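Peptide/nickel transport system substrate-binding protein (Listeria monocytogenes serotype 1/2a, PDB 5KZT) binds peptides outside the cell membrane and probably delivers them to a transporter for uptake, as in other OppA-type solute-binding proteins. Local coordinates at residues T434-D442 with N452-N460. Residues are numbered along the deposited sequence; the frame is centred on the assembly and turned at random.
Sequences TFLDLFVTD and NKDYDKILN
In this solute-binding protein of the periplasmic-binding-protein type, the short helix 433-436 unwinds through a 3-10 turn into a loop that packs against the amphipathic helix 453-459, and Leu-436 and Thr-441 meet Tyr-455 and Asp-456 there. Tyrosine suits its place because its ring can lie in the apolar layer while its hydroxyl reaches a backbone acceptor. With CG anti to the backbone N (chi1 -172°), Tyr-455 extends across to 434-442, and its OH donates to Leu-436 O over 2.6 Å, serving a carbonyl that also takes a weak bond from Phe-439 N. CE2 of the ring rests 4.0 Å from Phe-439 CB, and Leu-484 of helix 471-487 touches both aromatic side chains. One turn on, Leu-459 fills the space beside the tyrosine, its CD1 lying 3.8 Å from Leu-436 CB and 4.0 Å from Val-440 CG1.

The polar half belongs to Asp-456, whose two carboxylate oxygens match the two donors of Thr-441. Thr-441 N approaches OD1 of Asp-456 from above the carboxylate plane, at 2.9 Å. A water sits between the segments, accepting from Asn-452 N, with this oxygen and Phe-439 O both within its reach. Asn-452 caps the helix, its OD1 accepting from Tyr-455 N, while its ND2 bonds Asp-488. The bent chain of Lys-453 curls back to Asp-456, probably helping to keep it ionised: OD2 of Asp-456 takes Thr-441 OG1 on its syn lone pair and Lys-453 NZ on its anti side, each at 2.6 Å.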
loop_
_atom_site.group_PDB
_atom_site.type_symbol
_atom_site.label_atom_id
_atom_site.label_comp_id
_atom_site.label_asym_id
_atom_site.label_seq_id
_atom_site.Cartn_x
_atom_site.Cartn_y
_atom_site.Cartn_z
ATOM N N THR A 434 1.797 -0.698 -11.174
ATOM C CA THR A 434 1.806 -0.708 -9.714
ATOM C C THR A 434 1.086 -1.950 -9.146
ATOM O O THR A 434 1.528 -2.518 -8.147
ATOM C CB THR A 434 1.273 0.600 -9.086
ATOM O OG1 THR A 434 1.534 0.584 -7.667
ATOM C CG2 THR A 434 -0.223 0.817 -9.354
ATOM N N PHE A 435 0.023 -2.399 -9.816
ATOM C CA PHE A 435 -0.681 -3.639 -9.450
ATOM C C PHE A 435 -0.075 -4.891 -10.099
ATOM O O PHE A 435 0.165 -5.911 -9.429
ATOM C CB PHE A 435 -2.159 -3.538 -9.852
ATOM C CG PHE A 435 -2.937 -2.511 -9.053
ATOM C CD1 PHE A 435 -3.566 -2.872 -7.872
ATOM C CD2 PHE A 435 -3.037 -1.191 -9.487
ATOM C CE1 PHE A 435 -4.265 -1.926 -7.133
ATOM C CE2 PHE A 435 -3.716 -0.245 -8.744
ATOM C CZ PHE A 435 -4.330 -0.621 -7.559
ATOM N N LEU A 436 0.164 -4.820 -11.395
ATOM C CA LEU A 436 0.539 -6.025 -12.145
ATOM C C LEU A 436 1.919 -6.562 -11.755
ATOM O O LEU A 436 2.115 -7.776 -11.703
ATOM C CB LEU A 436 0.465 -5.758 -13.647
ATOM C CG LEU A 436 -0.902 -5.341 -14.228
ATOM C CD1 LEU A 436 -0.746 -4.769 -15.630
ATOM C CD2 LEU A 436 -1.872 -6.500 -14.240
ATOM N N ASP A 437 2.855 -5.661 -11.451
ATOM C CA ASP A 437 4.202 -6.052 -11.087
ATOM C C ASP A 437 4.312 -6.901 -9.817
ATOM O O ASP A 437 5.320 -7.571 -9.610
ATOM C CB ASP A 437 5.084 -4.823 -10.902
ATOM C CG ASP A 437 5.442 -4.153 -12.200
ATOM O OD1 ASP A 437 5.138 -4.671 -13.303
ATOM O OD2 ASP A 437 6.047 -3.079 -12.118
ATOM N N LEU A 438 3.284 -6.887 -8.976
ATOM C CA LEU A 438 3.301 -7.706 -7.770
ATOM C C LEU A 438 3.502 -9.204 -8.022
ATOM O O LEU A 438 4.119 -9.894 -7.214
ATOM C CB LEU A 438 1.981 -7.528 -7.016
ATOM C CG LEU A 438 1.610 -6.107 -6.579
ATOM C CD1 LEU A 438 0.239 -6.097 -5.898
ATOM C CD2 LEU A 438 2.662 -5.484 -5.684
ATOM N N PHE A 439 2.988 -9.706 -9.139
ATOM C CA PHE A 439 2.867 -11.157 -9.312
ATOM C C PHE A 439 3.847 -11.767 -10.314
ATOM O O PHE A 439 3.667 -12.901 -10.752
ATOM C CB PHE A 439 1.406 -11.475 -9.625
ATOM C CG PHE A 439 0.477 -10.984 -8.544
ATOM C CD1 PHE A 439 0.490 -11.592 -7.289
ATOM C CD2 PHE A 439 -0.334 -9.870 -8.749
ATOM C CE1 PHE A 439 -0.324 -11.134 -6.262
ATOM C CE2 PHE A 439 -1.154 -9.403 -7.716
ATOM C CZ PHE A 439 -1.152 -10.040 -6.478
ATOM N N VAL A 440 4.902 -11.013 -10.634
ATOM C CA VAL A 440 6.051 -11.572 -11.323
ATOM C C VAL A 440 6.699 -12.658 -10.448
ATOM O O VAL A 440 6.598 -12.623 -9.216
ATOM C CB VAL A 440 7.101 -10.497 -11.739
ATOM C CG1 VAL A 440 6.457 -9.455 -12.649
ATOM C CG2 VAL A 440 7.745 -9.848 -10.523
ATOM N N THR A 441 7.337 -13.629 -11.107
ATOM C CA THR A 441 7.966 -14.767 -10.434
ATOM C C THR A 441 8.943 -14.272 -9.373
ATOM O O THR A 441 9.783 -13.425 -9.647
ATOM C CB THR A 441 8.693 -15.695 -11.465
ATOM O OG1 THR A 441 7.736 -16.230 -12.390
ATOM C CG2 THR A 441 9.430 -16.853 -10.786
ATOM N N ASP A 442 8.816 -14.813 -8.159
ATOM C CA ASP A 442 9.707 -14.514 -7.043
ATOM C C ASP A 442 9.677 -13.038 -6.590
ATOM O O ASP A 442 10.572 -12.601 -5.855
ATOM C CB ASP A 442 11.153 -14.970 -7.338
ATOM C CG ASP A 442 11.296 -16.479 -7.451
ATOM O OD1 ASP A 442 10.640 -17.215 -6.690
ATOM O OD2 ASP A 442 12.096 -16.936 -8.298
ATOM N N ASN A 452 4.350 -17.549 -13.789
ATOM C CA ASN A 452 3.994 -17.720 -15.197
ATOM C C ASN A 452 4.976 -16.899 -16.040
ATOM O O ASN A 452 4.956 -15.675 -15.983
ATOM C CB ASN A 452 2.550 -17.263 -15.421
ATOM C CG ASN A 452 2.115 -17.415 -16.868
ATOM O OD1 ASN A 452 2.841 -17.023 -17.764
ATOM N ND2 ASN A 452 0.946 -18.005 -17.100
ATOM N N LYS A 453 5.829 -17.572 -16.822
ATOM C CA LYS A 453 6.864 -16.868 -17.606
ATOM C C LYS A 453 6.325 -15.929 -18.672
ATOM O O LYS A 453 6.989 -14.949 -19.014
ATOM C CB LYS A 453 7.868 -17.840 -18.238
ATOM C CG LYS A 453 8.712 -18.661 -17.261
ATOM C CD LYS A 453 9.266 -17.905 -16.050
ATOM C CE LYS A 453 10.229 -16.756 -16.410
ATOM N NZ LYS A 453 10.450 -15.767 -15.302
ATOM N N ASP A 454 5.142 -16.215 -19.206
ATOM C CA ASP A 454 4.514 -15.315 -20.181
ATOM C C ASP A 454 4.084 -14.006 -19.513
ATOM O O ASP A 454 4.207 -12.920 -20.097
ATOM C CB ASP A 454 3.290 -15.976 -20.833
ATOM C CG ASP A 454 3.642 -17.215 -21.639
ATOM O OD1 ASP A 454 4.790 -17.324 -22.125
ATOM O OD2 ASP A 454 2.757 -18.088 -21.774
ATOM N N TYR A 455 3.576 -14.120 -18.289
ATOM C CA TYR A 455 3.224 -12.956 -17.472
ATOM C C TYR A 455 4.476 -12.122 -17.201
ATOM O O TYR A 455 4.473 -10.944 -17.501
ATOM C CB TYR A 455 2.568 -13.390 -16.166
ATOM C CG TYR A 455 1.997 -12.263 -15.341
ATOM C CD1 TYR A 455 0.761 -11.715 -15.642
ATOM C CD2 TYR A 455 2.687 -11.764 -14.234
ATOM C CE1 TYR A 455 0.219 -10.693 -14.866
ATOM C CE2 TYR A 455 2.146 -10.749 -13.443
ATOM C CZ TYR A 455 0.910 -10.211 -13.771
ATOM O OH TYR A 455 0.356 -9.181 -13.026
ATOM N N ASP A 456 5.549 -12.761 -16.719
ATOM C CA ASP A 456 6.850 -12.076 -16.491
ATOM C C ASP A 456 7.379 -11.394 -17.741
ATOM O O ASP A 456 7.866 -10.270 -17.668
ATOM C CB ASP A 456 7.940 -13.044 -16.011
ATOM C CG ASP A 456 7.575 -13.768 -14.744
ATOM O OD1 ASP A 456 6.742 -13.263 -13.966
ATOM O OD2 ASP A 456 8.113 -14.880 -14.534
ATOM N N LYS A 457 7.289 -12.078 -18.876
ATOM C CA LYS A 457 7.782 -11.543 -20.143
ATOM C C LYS A 457 7.046 -10.261 -20.546
ATOM O O LYS A 457 7.676 -9.281 -20.987
ATOM C CB LYS A 457 7.680 -12.588 -21.252
ATOM C CG LYS A 457 8.270 -12.109 -22.572
ATOM C CD LYS A 457 8.839 -13.246 -23.417
ATOM C CE LYS A 457 10.251 -12.938 -23.914
ATOM N NZ LYS A 457 10.332 -11.687 -24.721
ATOM N N ILE A 458 5.728 -10.257 -20.363
ATOM C CA ILE A 458 4.941 -9.041 -20.583
ATOM C C ILE A 458 5.421 -7.884 -19.709
ATOM O O ILE A 458 5.644 -6.784 -20.207
ATOM C CB ILE A 458 3.421 -9.281 -20.389
ATOM C CG1 ILE A 458 2.868 -9.984 -21.635
ATOM C CG2 ILE A 458 2.690 -7.963 -20.148
ATOM C CD1 ILE A 458 1.407 -10.364 -21.571
ATOM N N LEU A 459 5.578 -8.120 -18.418
ATOM C CA LEU A 459 5.885 -7.033 -17.493
ATOM C C LEU A 459 7.372 -6.641 -17.509
ATOM O O LEU A 459 7.704 -5.465 -17.343
ATOM C CB LEU A 459 5.361 -7.372 -16.095
ATOM C CG LEU A 459 3.828 -7.534 -16.087
ATOM C CD1 LEU A 459 3.368 -7.945 -14.717
ATOM C CD2 LEU A 459 3.086 -6.267 -16.523
ATOM N N ASN A 460 8.252 -7.615 -17.731
ATOM C CA ASN A 460 9.645 -7.345 -18.086
ATOM C C ASN A 460 9.749 -7.112 -19.592
ATOM O O ASN A 460 9.601 -5.986 -20.075
ATOM C CB ASN A 460 10.532 -8.519 -17.699
ATOM C CG ASN A 460 12.000 -8.224 -17.908
ATOM O OD1 ASN A 460 12.668 -8.861 -18.728
ATOM N ND2 ASN A 460 12.512 -7.239 -17.173
HETATM O O HOH W 1 4.581 -14.725 -12.950
#